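Local coordinates for probable outer membrane protein (Pseudomonas aeruginosa, PDB 3DWO) that probably carries hydrophobic compounds such as long-chain fatty acids across the outer membrane, as members of the FadL family do, at residues P34-F39 against S149-K153; G14-A18 against A340-D344; N198-R204 against Y244-D250; I56-A62 against W126-G132. One frame throughout, in Å; residues are numbered along the deposited sequence.

Contact 1 of 4, residues P34-F39 against S149-K153; sequences PAAMAF and SLSFK
Met37 lies along strand 149-153, with its thioether doubled back at chi3 (48°) so that the terminal methyl drops toward the strand. Met37 CE comes 3.6 Å from Ser149 OG and also rests near the backbone of Leu150 and Ser151, while the root of the same side chain, Met37 CB, lies 3.6 Å from Ser151 OG. One methionine thus spans two serines that point to the same side of the strand. Pro34 meets Ser149 through its CB, 3.8 Å from Ser149 CB. The hydroxyl of Ser149 bonds to Ala30 O, in the helix just before the segment, so the methionine packs against a group that is already engaged. Further along, Ala38 CB faces Lys153 CB at 4.1 Å. Lys153 leaves the strand with CG anti to the backbone N (chi1 -176°) and bends at chi3, and its CD passes obliquely by the Phe39 ring, 4.1 Å from CE1. The aliphatic part of the lysine thereby touches both Ala38 and the phenylalanine. Ala35 O bonds to Ser159 OG on the adjoining strand 158-177, so two neighbouring strands hold the segment. A short, irregularly helical turn of the N-terminal region laid on the wall of a beta barrel is consistent with the FadL fold, in which an N-terminal hatch plugs the barrel lumen.

Contact 2 of 4, residues G14-A18 against A340-D344; sequences GRAMA and AVGGD. With C8E ((hydroxyethyloxy)tri(ethyloxy)octane), chain G.
Asp344 OD1 accepts a hydrogen bond from Arg15 NH1 at 2.9 Å, part of a salt bridge that ties the N-terminal region to strand 336-346. The bond is bent, with an N-H...O angle of 141°. NH1 comes from the syn side of the carboxylate but is lifted out of its plane, and the guanidinium and carboxylate planes stand 54° apart, so the two groups meet askew rather than as a flat pair. The other carboxylate oxygen, OD2, forms a salt bridge with Arg354 NE on the adjacent strand; two arginines therefore share one aspartate, and Phe23 adds a cation-pi contact to Arg15. The arginine reaches this place on a chain extended from CG to NE. Its backbone opens a type I' turn, closed by Ala18 N to Arg15 O at 3.0 Å, and Ala16, with positive phi, is the C-prime residue of the Schellman motif that ends helix 10-14. The turn meets the strand with the Ala18 methyl and the Ala16 carbonyl. Ala18 CB sits only 3.1 Å from Gly342 N, a close approach at a residue without a side chain, and Ala340 CB meets Ala16 O at 3.3 Å. Val341 points away from the turn, and a detergent chain touches the strand at Gly343, with its C3 3.4 Å from Gly343 O. The chemistry implies a close join: small residues permit close backbone packing, while the aspartate, shared by two arginines, is probably stabilised in its ionised form.

Contact 3 of 4, residues N198-R204 against Y244-D250; sequences NSSALMR and YNLYDHD
Strands 201-204 and 244-248 run antiparallel, their axes 159° apart, as the far ends of a long hairpin in the beta barrel. Leu202 and Tyr247 form a hydrogen-bonded pair, with Tyr247 N to Leu202 O at 2.7 Å and Leu202 N to Tyr247 O at 2.9 Å. Arg204 and Asn245 repeat the pattern, and here the side chains join as well. Arg204, bent at chi3, brings NE to Asn245 OD1 at 3.0 Å and NH2 to the same oxygen at 2.9 Å. The oxygen lies in the guanidinium plane, while the amide is turned 74° against it; only the NE bond lies in the amide plane, on a lone pair. Two N-H groups thus fix one carbonyl. Tyr247 CB lies over one face of this guanidinium, toward its rim, 3.8 Å above the plane. Ala201, Met203 and Leu246 lie on the other side of the strands, where helix 253-259 packs on Ala201 and Leu246 and bound detergent touches Met203. Met203 SD approaches Tyr244 CD1 at 3.8 Å, an oblique Met-aromatic contact, and the tyrosine hydroxyl bonds to Arg273 N. Past the regular strands His249 folds back over the partner chain: its N donates a weak, nearly straight bond to Ser200 O at 3.3 Å, and that same carbonyl oxygen sits over the centre of the imidazole, 3.8 Å above the His249 ring plane.

Contact 4 of 4, residues I56-A62 against W126-G132; sequences IKYNGDA and WDPNWKG
Trp126 begins the loop by pushing the benzo end of its indole against strand 44-63, with CH2 3.8 Å from Ile56 CG2 and CZ3 3.6 Å from Tyr58 CB; its NE1 bonds to Pro371 O. Asp127 opens a type I turn and an Asx turn together, its OD1 accepting from Asn129 N at 3.0 Å. The turn carries the chain back, so that Trp130 lies beside Trp126, with CH2 above the middle of the first indole. Trp130 also drives its edge into the face of Tyr58, a T-shaped pair with planes at 82° and ring centroids 5.5 Å apart, while Tyr58 OH, donating to Asp61 O at 2.6 Å, holds that end of the tyrosine to the backbone at the Gly60 corner. Lys131 then packs CB and CG on Ala62 CB and sends NZ to Gly60 O at 2.9 Å, nearly in line with the carbonyl. A water accepts from Lys131 NZ at 2.7 Å and donates to Asp61 OD1. Gly132 N lies over the middle of the Trp130 indole, 3.3 Å above its plane. The loop, which links strands 110-125 and 138-153, thus covers the end of strand 44-63, whose Tyr58 and Ala62 also touch Leu424 of strand 423-441.

Overall arrangement
All four contacts involve the beta barrel, at separate places along it. Contacts 1 and 2 join the N-terminal region to the wall, their centres about 22 Å apart; contacts 3 and 4 lie together near the other end, about 18 Å between centres, and the centres of contacts 1 and 3 are about 52 Å apart. Contact 3 alone pairs neighbouring barrel strands, and backbone bonds dominate it. Contact 4, the most buried, is chiefly aromatic, with a lysine that bonds to a backbone carbonyl and a water. The two N-terminal contacts differ: contact 1 is mostly van der Waals packing round serines, contact 2 combines alanine-glycine packing with a salt bridge. The others are partly buried.

Contact 1 of 4, residues P34-F39 against S149-K153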
loop_
_atom_site.group_PDB
_atom_site.type_symbol
_atom_site.label_atom_id
_atom_site.label_comp_id
_atom_site.label_asym_id
_atom_site.label_seq_id
_atom_site.Cartn_x
_atom_site.Cartn_y
_atom_site.Cartn_z
ATOM N N PRO A 34 9.272 16.015 -10.865
ATOM C CA PRO A 34 8.877 17.040 -11.835
ATOM C C PRO A 34 10.036 17.843 -12.431
ATOM O O PRO A 34 9.954 18.308 -13.565
ATOM C CB PRO A 34 7.885 17.899 -11.043
ATOM C CG PRO A 34 8.343 17.740 -9.621
ATOM C CD PRO A 34 8.658 16.268 -9.550
ATOM N N ALA A 35 11.118 17.998 -11.678
ATOM C CA ALA A 35 12.267 18.752 -12.170
ATOM C C ALA A 35 12.842 18.162 -13.460
ATOM O O ALA A 35 13.253 18.903 -14.351
ATOM C CB ALA A 35 13.352 18.816 -11.095
ATOM N N ALA A 36 12.862 16.834 -13.561
ATOM C CA ALA A 36 13.401 16.154 -14.738
ATOM C C ALA A 36 12.619 16.491 -16.001
ATOM O O ALA A 36 13.069 16.245 -17.123
ATOM C CB ALA A 36 13.405 14.644 -14.512
ATOM N N MET A 37 11.441 17.060 -15.805
ATOM C CA MET A 37 10.564 17.440 -16.900
ATOM C C MET A 37 11.211 18.553 -17.741
ATOM O O MET A 37 10.920 18.710 -18.930
ATOM C CB MET A 37 9.245 17.919 -16.297
ATOM C CG MET A 37 8.007 17.557 -17.065
ATOM S SD MET A 37 6.559 17.633 -15.988
ATOM C CE MET A 37 6.773 19.216 -15.183
ATOM N N ALA A 38 12.097 19.317 -17.112
ATOM C CA ALA A 38 12.775 20.423 -17.776
ATOM C C ALA A 38 13.727 19.964 -18.878
ATOM O O ALA A 38 14.247 20.780 -19.634
ATOM C CB ALA A 38 13.533 21.252 -16.744
ATOM N N PHE A 39 13.948 18.659 -18.975
ATOM C CA PHE A 39 14.848 18.127 -19.984
ATOM C C PHE A 39 14.142 17.262 -21.013
ATOM O O PHE A 39 14.783 16.578 -21.808
ATOM C CB PHE A 39 15.976 17.362 -19.295
ATOM C CG PHE A 39 16.836 18.237 -18.435
ATOM C CD1 PHE A 39 17.763 19.103 -19.011
ATOM C CD2 PHE A 39 16.672 18.255 -17.056
ATOM C CE1 PHE A 39 18.513 19.980 -18.221
ATOM C CE2 PHE A 39 17.413 19.126 -16.257
ATOM C CZ PHE A 39 18.336 19.991 -16.842
ATOM N N SER A 149 1.905 19.330 -12.228
ATOM C CA SER A 149 3.225 19.792 -11.815
ATOM C C SER A 149 3.851 20.767 -12.793
ATOM O O SER A 149 3.423 20.893 -13.943
ATOM C CB SER A 149 4.170 18.606 -11.608
ATOM O OG SER A 149 4.376 17.908 -12.823
ATOM N N LEU A 150 4.891 21.443 -12.322
ATOM C CA LEU A 150 5.582 22.433 -13.124
ATOM C C LEU A 150 7.086 22.311 -12.908
ATOM O O LEU A 150 7.534 22.057 -11.791
ATOM C CB LEU A 150 5.115 23.824 -12.695
ATOM C CG LEU A 150 5.057 24.937 -13.734
ATOM C CD1 LEU A 150 4.086 24.546 -14.851
ATOM C CD2 LEU A 150 4.607 26.229 -13.056
ATOM N N SER A 151 7.862 22.487 -13.973
ATOM C CA SER A 151 9.315 22.424 -13.852
ATOM C C SER A 151 9.922 23.730 -14.347
ATOM O O SER A 151 9.398 24.364 -15.263
ATOM C CB SER A 151 9.886 21.259 -14.659
ATOM O OG SER A 151 9.755 21.493 -16.045
ATOM N N PHE A 152 11.025 24.132 -13.727
ATOM C CA PHE A 152 11.712 25.357 -14.111
ATOM C C PHE A 152 13.201 25.096 -14.296
ATOM O O PHE A 152 13.886 24.672 -13.367
ATOM C CB PHE A 152 11.504 26.439 -13.049
ATOM C CG PHE A 152 12.249 27.714 -13.331
ATOM C CD1 PHE A 152 13.396 28.038 -12.614
ATOM C CD2 PHE A 152 11.809 28.588 -14.322
ATOM C CE1 PHE A 152 14.096 29.219 -12.880
ATOM C CE2 PHE A 152 12.499 29.769 -14.596
ATOM C CZ PHE A 152 13.644 30.086 -13.875
ATOM N N LYS A 153 13.694 25.344 -15.504
ATOM C CA LYS A 153 15.104 25.139 -15.795
ATOM C C LYS A 153 15.929 26.349 -15.357
ATOM O O LYS A 153 15.726 27.460 -15.843
ATOM C CB LYS A 153 15.300 24.875 -17.290
ATOM C CG LYS A 153 16.734 24.545 -17.661
ATOM C CD LYS A 153 16.824 23.639 -18.881
ATOM C CE LYS A 153 16.298 24.313 -20.133
ATOM N NZ LYS A 153 16.424 23.417 -21.317
#

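Contact 2 of 4, residues G14-A18 against A340-D344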
loop_
_atom_site.group_PDB
_atom_site.type_symbol
_atom_site.label_atom_id
_atom_site.label_comp_id
_atom_site.label_asym_id
_atom_site.label_seq_id
_atom_site.Cartn_x
_atom_site.Cartn_y
_atom_site.Cartn_z
ATOM N N GLY A 14 10.194 -2.506 -15.778
ATOM C CA GLY A 14 11.160 -3.355 -16.454
ATOM C C GLY A 14 12.553 -3.321 -15.852
ATOM O O GLY A 14 13.311 -4.283 -15.975
ATOM N N ARG A 15 12.904 -2.216 -15.203
ATOM C CA ARG A 15 14.221 -2.099 -14.584
ATOM C C ARG A 15 14.144 -1.954 -13.067
ATOM O O ARG A 15 15.027 -1.360 -12.441
ATOM C CB ARG A 15 14.994 -0.925 -15.194
ATOM C CG ARG A 15 14.201 0.362 -15.305
ATOM C CD ARG A 15 15.043 1.468 -15.921
ATOM N NE ARG A 15 14.275 2.701 -16.057
ATOM C CZ ARG A 15 13.742 3.139 -17.192
ATOM N NH1 ARG A 15 13.892 2.454 -18.316
ATOM N NH2 ARG A 15 13.045 4.263 -17.198
ATOM N N ALA A 16 13.091 -2.519 -12.481
ATOM C CA ALA A 16 12.875 -2.474 -11.037
ATOM C C ALA A 16 12.913 -1.052 -10.490
ATOM O O ALA A 16 13.391 -0.819 -9.378
ATOM C CB ALA A 16 13.915 -3.336 -10.321
ATOM N N MET A 17 12.404 -0.107 -11.279
ATOM C CA MET A 17 12.355 1.301 -10.886
ATOM C C MET A 17 13.724 1.969 -10.705
ATOM O O MET A 17 13.806 3.081 -10.183
ATOM C CB MET A 17 11.553 1.458 -9.586
ATOM C CG MET A 17 10.040 1.290 -9.727
ATOM S SD MET A 17 9.494 -0.384 -10.133
ATOM C CE MET A 17 9.672 -1.187 -8.546
ATOM N N ALA A 18 14.795 1.304 -11.132
ATOM C CA ALA A 18 16.135 1.869 -10.989
ATOM C C ALA A 18 16.297 3.130 -11.833
ATOM O O ALA A 18 15.944 3.153 -13.008
ATOM C CB ALA A 18 17.187 0.835 -11.386
ATOM N N ALA A 340 17.570 0.148 -5.709
ATOM C CA ALA A 340 17.384 -0.515 -6.988
ATOM C C ALA A 340 18.511 -0.174 -7.948
ATOM O O ALA A 340 19.113 0.897 -7.875
ATOM C CB ALA A 340 16.049 -0.105 -7.597
ATOM N N VAL A 341 18.798 -1.101 -8.847
ATOM C CA VAL A 341 19.827 -0.890 -9.842
ATOM C C VAL A 341 19.390 -1.652 -11.074
ATOM O O VAL A 341 18.924 -2.785 -10.981
ATOM C CB VAL A 341 21.201 -1.400 -9.361
ATOM C CG1 VAL A 341 21.117 -2.877 -8.996
ATOM C CG2 VAL A 341 22.239 -1.174 -10.450
ATOM N N GLY A 342 19.518 -1.014 -12.228
ATOM C CA GLY A 342 19.120 -1.646 -13.469
ATOM C C GLY A 342 19.370 -0.696 -14.618
ATOM O O GLY A 342 19.900 0.395 -14.410
ATOM N N GLY A 343 18.996 -1.093 -15.829
ATOM C CA GLY A 343 19.222 -0.218 -16.960
ATOM C C GLY A 343 18.587 -0.664 -18.257
ATOM O O GLY A 343 17.951 -1.716 -18.329
ATOM N N ASP A 344 18.785 0.153 -19.288
ATOM C CA ASP A 344 18.244 -0.087 -20.618
ATOM C C ASP A 344 19.347 -0.320 -21.645
ATOM O O ASP A 344 20.406 0.311 -21.594
ATOM C CB ASP A 344 17.409 1.119 -21.059
ATOM C CG ASP A 344 16.064 1.187 -20.369
ATOM O OD1 ASP A 344 15.945 0.689 -19.231
ATOM O OD2 ASP A 344 15.125 1.750 -20.966
HETATM C C1 C8E G . 21.450 -4.416 -15.844
HETATM C C2 C8E G . 21.461 -3.987 -17.235
HETATM C C3 C8E G . 20.214 -4.215 -17.963
HETATM C C4 C8E G . 20.447 -5.324 -18.877
HETATM C C5 C8E G . 19.830 -5.004 -20.187
HETATM C C6 C8E G . 20.365 -5.875 -21.216
#

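Contact 3 of 4, residues N198-R204 against Y244-D250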
loop_
_atom_site.group_PDB
_atom_site.type_symbol
_atom_site.label_atom_id
_atom_site.label_comp_id
_atom_site.label_asym_id
_atom_site.label_seq_id
_atom_site.Cartn_x
_atom_site.Cartn_y
_atom_site.Cartn_z
ATOM N N ASN A 198 -18.359 -17.687 21.717
ATOM C CA ASN A 198 -19.782 -17.939 21.911
ATOM C C ASN A 198 -20.465 -16.729 21.302
ATOM O O ASN A 198 -21.381 -16.866 20.497
ATOM C CB ASN A 198 -20.129 -18.059 23.390
ATOM C CG ASN A 198 -19.827 -19.430 23.934
ATOM O OD1 ASN A 198 -18.710 -19.925 23.805
ATOM N ND2 ASN A 198 -20.819 -20.057 24.540
ATOM N N SER A 199 -20.010 -15.541 21.688
ATOM C CA SER A 199 -20.542 -14.318 21.113
ATOM C C SER A 199 -19.630 -14.032 19.918
ATOM O O SER A 199 -18.427 -14.309 19.968
ATOM C CB SER A 199 -20.470 -13.160 22.118
ATOM O OG SER A 199 -19.139 -12.934 22.554
ATOM N N SER A 200 -20.195 -13.523 18.832
ATOM C CA SER A 200 -19.398 -13.201 17.653
ATOM C C SER A 200 -20.176 -12.336 16.677
ATOM O O SER A 200 -21.341 -12.616 16.346
ATOM C CB SER A 200 -18.919 -14.465 16.930
ATOM O OG SER A 200 -19.965 -15.057 16.191
ATOM N N ALA A 201 -19.512 -11.284 16.220
ATOM C CA ALA A 201 -20.099 -10.354 15.277
ATOM C C ALA A 201 -18.972 -9.826 14.395
ATOM O O ALA A 201 -17.839 -9.655 14.855
ATOM C CB ALA A 201 -20.764 -9.213 16.024
ATOM N N LEU A 202 -19.277 -9.592 13.125
ATOM C CA LEU A 202 -18.277 -9.073 12.213
ATOM C C LEU A 202 -18.321 -7.554 12.223
ATOM O O LEU A 202 -19.332 -6.939 11.854
ATOM C CB LEU A 202 -18.525 -9.575 10.793
ATOM C CG LEU A 202 -17.468 -9.132 9.772
ATOM C CD1 LEU A 202 -16.174 -9.893 10.024
ATOM C CD2 LEU A 202 -17.967 -9.391 8.356
ATOM N N MET A 203 -17.230 -6.955 12.684
ATOM C CA MET A 203 -17.096 -5.507 12.720
ATOM C C MET A 203 -16.675 -5.101 11.307
ATOM O O MET A 203 -15.778 -5.711 10.735
ATOM C CB MET A 203 -16.012 -5.119 13.724
ATOM C CG MET A 203 -15.494 -3.713 13.563
ATOM S SD MET A 203 -16.746 -2.502 13.957
ATOM C CE MET A 203 -16.225 -2.023 15.598
ATOM N N ARG A 204 -17.329 -4.088 10.744
ATOM C CA ARG A 204 -17.021 -3.618 9.391
ATOM C C ARG A 204 -16.840 -2.107 9.362
ATOM O O ARG A 204 -17.712 -1.363 9.804
ATOM C CB ARG A 204 -18.146 -4.009 8.419
ATOM C CG ARG A 204 -18.348 -5.520 8.295
ATOM C CD ARG A 204 -19.400 -5.896 7.247
ATOM N NE ARG A 204 -20.752 -5.501 7.634
ATOM C CZ ARG A 204 -21.862 -5.976 7.067
ATOM N NH1 ARG A 204 -21.778 -6.870 6.087
ATOM N NH2 ARG A 204 -23.057 -5.561 7.481
ATOM N N TYR A 244 -19.208 2.447 10.488
ATOM C CA TYR A 244 -18.833 1.114 10.944
ATOM C C TYR A 244 -20.149 0.489 11.367
ATOM O O TYR A 244 -21.073 1.188 11.775
ATOM C CB TYR A 244 -17.849 1.154 12.135
ATOM C CG TYR A 244 -18.473 1.383 13.503
ATOM C CD1 TYR A 244 -19.218 0.383 14.137
ATOM C CD2 TYR A 244 -18.316 2.602 14.167
ATOM C CE1 TYR A 244 -19.788 0.595 15.399
ATOM C CE2 TYR A 244 -18.884 2.827 15.430
ATOM C CZ TYR A 244 -19.615 1.822 16.037
ATOM O OH TYR A 244 -20.169 2.040 17.279
ATOM N N ASN A 245 -20.244 -0.825 11.242
ATOM C CA ASN A 245 -21.442 -1.529 11.646
ATOM C C ASN A 245 -20.995 -2.915 12.071
ATOM O O ASN A 245 -19.920 -3.378 11.677
ATOM C CB ASN A 245 -22.461 -1.599 10.496
ATOM C CG ASN A 245 -22.091 -2.611 9.435
ATOM O OD1 ASN A 245 -22.246 -3.813 9.629
ATOM N ND2 ASN A 245 -21.602 -2.129 8.304
ATOM N N LEU A 246 -21.796 -3.554 12.910
ATOM C CA LEU A 246 -21.470 -4.881 13.383
ATOM C C LEU A 246 -22.507 -5.835 12.828
ATOM O O LEU A 246 -23.702 -5.621 13.008
ATOM C CB LEU A 246 -21.505 -4.933 14.914
ATOM C CG LEU A 246 -20.514 -4.089 15.718
ATOM C CD1 LEU A 246 -20.606 -2.635 15.311
ATOM C CD2 LEU A 246 -20.832 -4.231 17.194
ATOM N N TYR A 247 -22.048 -6.869 12.134
ATOM C CA TYR A 247 -22.958 -7.864 11.597
ATOM C C TYR A 247 -22.915 -9.050 12.544
ATOM O O TYR A 247 -22.031 -9.901 12.442
ATOM C CB TYR A 247 -22.538 -8.304 10.191
ATOM C CG TYR A 247 -23.153 -9.627 9.787
ATOM C CD1 TYR A 247 -24.504 -9.890 10.021
ATOM C CD2 TYR A 247 -22.374 -10.639 9.230
ATOM C CE1 TYR A 247 -25.066 -11.135 9.720
ATOM C CE2 TYR A 247 -22.924 -11.886 8.923
ATOM C CZ TYR A 247 -24.270 -12.127 9.176
ATOM O OH TYR A 247 -24.810 -13.371 8.924
ATOM N N ASP A 248 -23.867 -9.100 13.470
ATOM C CA ASP A 248 -23.921 -10.184 14.445
ATOM C C ASP A 248 -24.523 -11.475 13.895
ATOM O O ASP A 248 -25.497 -11.447 13.149
ATOM C CB ASP A 248 -24.723 -9.750 15.675
ATOM C CG ASP A 248 -26.155 -9.359 15.331
ATOM O OD1 ASP A 248 -27.087 -9.884 15.976
ATOM O OD2 ASP A 248 -26.347 -8.523 14.422
ATOM N N HIS A 249 -23.922 -12.600 14.270
ATOM C CA HIS A 249 -24.382 -13.935 13.877
ATOM C C HIS A 249 -24.115 -14.710 15.154
ATOM O O HIS A 249 -23.407 -15.727 15.196
ATOM C CB HIS A 249 -23.571 -14.461 12.686
ATOM C CG HIS A 249 -22.103 -14.180 12.771
ATOM N ND1 HIS A 249 -21.176 -15.149 13.101
ATOM C CD2 HIS A 249 -21.395 -13.049 12.533
ATOM C CE1 HIS A 249 -19.963 -14.629 13.055
ATOM N NE2 HIS A 249 -20.067 -13.356 12.713
ATOM N N ASP A 250 -24.742 -14.173 16.193
ATOM C CA ASP A 250 -24.628 -14.589 17.582
ATOM C C ASP A 250 -25.878 -15.176 18.220
ATOM O O ASP A 250 -25.840 -15.608 19.372
ATOM C CB ASP A 250 -24.259 -13.342 18.387
ATOM C CG ASP A 250 -23.002 -13.505 19.136
ATOM O OD1 ASP A 250 -22.496 -12.495 19.656
ATOM O OD2 ASP A 250 -22.525 -14.655 19.202
HETATM O O HOH W 1 -22.059 -17.682 16.336
#

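Contact 4 of 4, residues I56-A62 against W126-G132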
loop_
_atom_site.group_PDB
_atom_site.type_symbol
_atom_site.label_atom_id
_atom_site.label_comp_id
_atom_site.label_asym_id
_atom_site.label_seq_id
_atom_site.Cartn_x
_atom_site.Cartn_y
_atom_site.Cartn_z
ATOM N N ILE A 56 -0.980 -14.708 -0.788
ATOM C CA ILE A 56 -0.804 -14.562 0.658
ATOM C C ILE A 56 -1.357 -15.768 1.411
ATOM O O ILE A 56 -2.503 -16.170 1.193
ATOM C CB ILE A 56 -1.544 -13.314 1.203
ATOM C CG1 ILE A 56 -1.078 -12.055 0.479
ATOM C CG2 ILE A 56 -1.298 -13.186 2.698
ATOM C CD1 ILE A 56 -1.950 -10.830 0.763
ATOM N N LYS A 57 -0.550 -16.329 2.303
ATOM C CA LYS A 57 -0.969 -17.480 3.088
ATOM C C LYS A 57 -0.424 -17.453 4.515
ATOM O O LYS A 57 0.599 -16.831 4.798
ATOM C CB LYS A 57 -0.515 -18.779 2.421
ATOM C CG LYS A 57 -1.216 -19.114 1.122
ATOM C CD LYS A 57 -0.672 -20.428 0.586
ATOM C CE LYS A 57 -1.186 -20.737 -0.816
ATOM N NZ LYS A 57 -0.513 -21.956 -1.361
ATOM N N TYR A 58 -1.117 -18.160 5.400
ATOM C CA TYR A 58 -0.737 -18.253 6.797
ATOM C C TYR A 58 -0.600 -19.712 7.167
ATOM O O TYR A 58 -1.346 -20.558 6.683
ATOM C CB TYR A 58 -1.809 -17.618 7.680
ATOM C CG TYR A 58 -1.539 -17.706 9.170
ATOM C CD1 TYR A 58 -2.129 -18.699 9.961
ATOM C CD2 TYR A 58 -0.712 -16.774 9.799
ATOM C CE1 TYR A 58 -1.902 -18.753 11.352
ATOM C CE2 TYR A 58 -0.479 -16.824 11.178
ATOM C CZ TYR A 58 -1.075 -17.809 11.947
ATOM O OH TYR A 58 -0.834 -17.826 13.307
ATOM N N ASN A 59 0.363 -19.998 8.029
ATOM C CA ASN A 59 0.585 -21.348 8.508
ATOM C C ASN A 59 0.930 -21.141 9.982
ATOM O O ASN A 59 1.902 -20.466 10.302
ATOM C CB ASN A 59 1.755 -21.999 7.765
ATOM C CG ASN A 59 1.664 -23.512 7.750
ATOM O OD1 ASN A 59 0.894 -24.095 6.978
ATOM N ND2 ASN A 59 2.439 -24.160 8.613
ATOM N N GLY A 60 0.125 -21.700 10.875
ATOM C CA GLY A 60 0.398 -21.517 12.283
ATOM C C GLY A 60 -0.796 -21.730 13.190
ATOM O O GLY A 60 -1.784 -22.357 12.813
ATOM N N ASP A 61 -0.696 -21.182 14.395
ATOM C CA ASP A 61 -1.729 -21.332 15.406
ATOM C C ASP A 61 -2.345 -20.007 15.821
ATOM O O ASP A 61 -1.837 -18.936 15.487
ATOM C CB ASP A 61 -1.137 -21.998 16.657
ATOM C CG ASP A 61 -0.325 -23.242 16.330
ATOM O OD1 ASP A 61 -0.836 -24.098 15.573
ATOM O OD2 ASP A 61 0.819 -23.363 16.839
ATOM N N ALA A 62 -3.439 -20.111 16.570
ATOM C CA ALA A 62 -4.168 -18.967 17.100
ATOM C C ALA A 62 -4.758 -19.442 18.423
ATOM O O ALA A 62 -5.174 -20.602 18.540
ATOM C CB ALA A 62 -5.275 -18.543 16.141
ATOM N N TRP A 126 -9.205 -13.063 4.339
ATOM C CA TRP A 126 -9.110 -14.386 4.939
ATOM C C TRP A 126 -10.503 -14.973 5.094
ATOM O O TRP A 126 -11.478 -14.237 5.268
ATOM C CB TRP A 126 -8.447 -14.311 6.317
ATOM C CG TRP A 126 -7.118 -13.612 6.309
ATOM C CD1 TRP A 126 -6.884 -12.275 6.497
ATOM C CD2 TRP A 126 -5.843 -14.211 6.047
ATOM N NE1 TRP A 126 -5.536 -12.008 6.366
ATOM C CE2 TRP A 126 -4.877 -13.178 6.089
ATOM C CE3 TRP A 126 -5.423 -15.523 5.778
ATOM C CZ2 TRP A 126 -3.513 -13.417 5.870
ATOM C CZ3 TRP A 126 -4.062 -15.762 5.559
ATOM C CH2 TRP A 126 -3.124 -14.711 5.605
ATOM N N ASP A 127 -10.595 -16.296 5.022
ATOM C CA ASP A 127 -11.875 -16.964 5.182
ATOM C C ASP A 127 -12.460 -16.440 6.495
ATOM O O ASP A 127 -11.783 -16.430 7.517
ATOM C CB ASP A 127 -11.668 -18.478 5.239
ATOM C CG ASP A 127 -12.968 -19.234 5.382
ATOM O OD1 ASP A 127 -13.489 -19.338 6.516
ATOM O OD2 ASP A 127 -13.479 -19.713 4.346
ATOM N N PRO A 128 -13.725 -15.996 6.480
ATOM C CA PRO A 128 -14.445 -15.446 7.638
ATOM C C PRO A 128 -14.401 -16.248 8.928
ATOM O O PRO A 128 -14.452 -15.683 10.014
ATOM C CB PRO A 128 -15.872 -15.295 7.117
ATOM C CG PRO A 128 -15.661 -15.035 5.660
ATOM C CD PRO A 128 -14.616 -16.061 5.308
ATOM N N ASN A 129 -14.314 -17.566 8.819
ATOM C CA ASN A 129 -14.287 -18.378 10.018
ATOM C C ASN A 129 -12.913 -18.950 10.344
ATOM O O ASN A 129 -12.812 -19.913 11.105
ATOM C CB ASN A 129 -15.311 -19.508 9.907
ATOM C CG ASN A 129 -15.991 -19.794 11.227
ATOM O OD1 ASN A 129 -16.602 -18.899 11.830
ATOM N ND2 ASN A 129 -15.882 -21.034 11.699
ATOM N N TRP A 130 -11.857 -18.348 9.795
ATOM C CA TRP A 130 -10.511 -18.844 10.054
ATOM C C TRP A 130 -10.061 -18.575 11.493
ATOM O O TRP A 130 -10.629 -17.737 12.190
ATOM C CB TRP A 130 -9.501 -18.269 9.038
ATOM C CG TRP A 130 -8.966 -16.889 9.319
ATOM C CD1 TRP A 130 -9.682 -15.723 9.414
ATOM C CD2 TRP A 130 -7.589 -16.524 9.469
ATOM N NE1 TRP A 130 -8.833 -14.661 9.607
ATOM C CE2 TRP A 130 -7.543 -15.123 9.646
ATOM C CE3 TRP A 130 -6.387 -17.246 9.471
ATOM C CZ2 TRP A 130 -6.339 -14.426 9.823
ATOM C CZ3 TRP A 130 -5.190 -16.553 9.648
ATOM C CH2 TRP A 130 -5.177 -15.155 9.822
ATOM N N LYS A 131 -9.039 -19.305 11.925
ATOM C CA LYS A 131 -8.519 -19.216 13.284
ATOM C C LYS A 131 -8.030 -17.834 13.707
ATOM O O LYS A 131 -7.932 -17.548 14.897
ATOM C CB LYS A 131 -7.390 -20.225 13.471
ATOM C CG LYS A 131 -6.120 -19.898 12.690
ATOM C CD LYS A 131 -5.050 -20.981 12.906
ATOM C CE LYS A 131 -5.453 -22.304 12.262
ATOM N NZ LYS A 131 -4.439 -23.373 12.490
ATOM N N GLY A 132 -7.703 -16.991 12.736
ATOM C CA GLY A 132 -7.248 -15.651 13.058
ATOM C C GLY A 132 -8.319 -14.593 12.845
ATOM O O GLY A 132 -8.002 -13.408 12.752
HETATM O O HOH W 2 -3.501 -24.652 14.696
#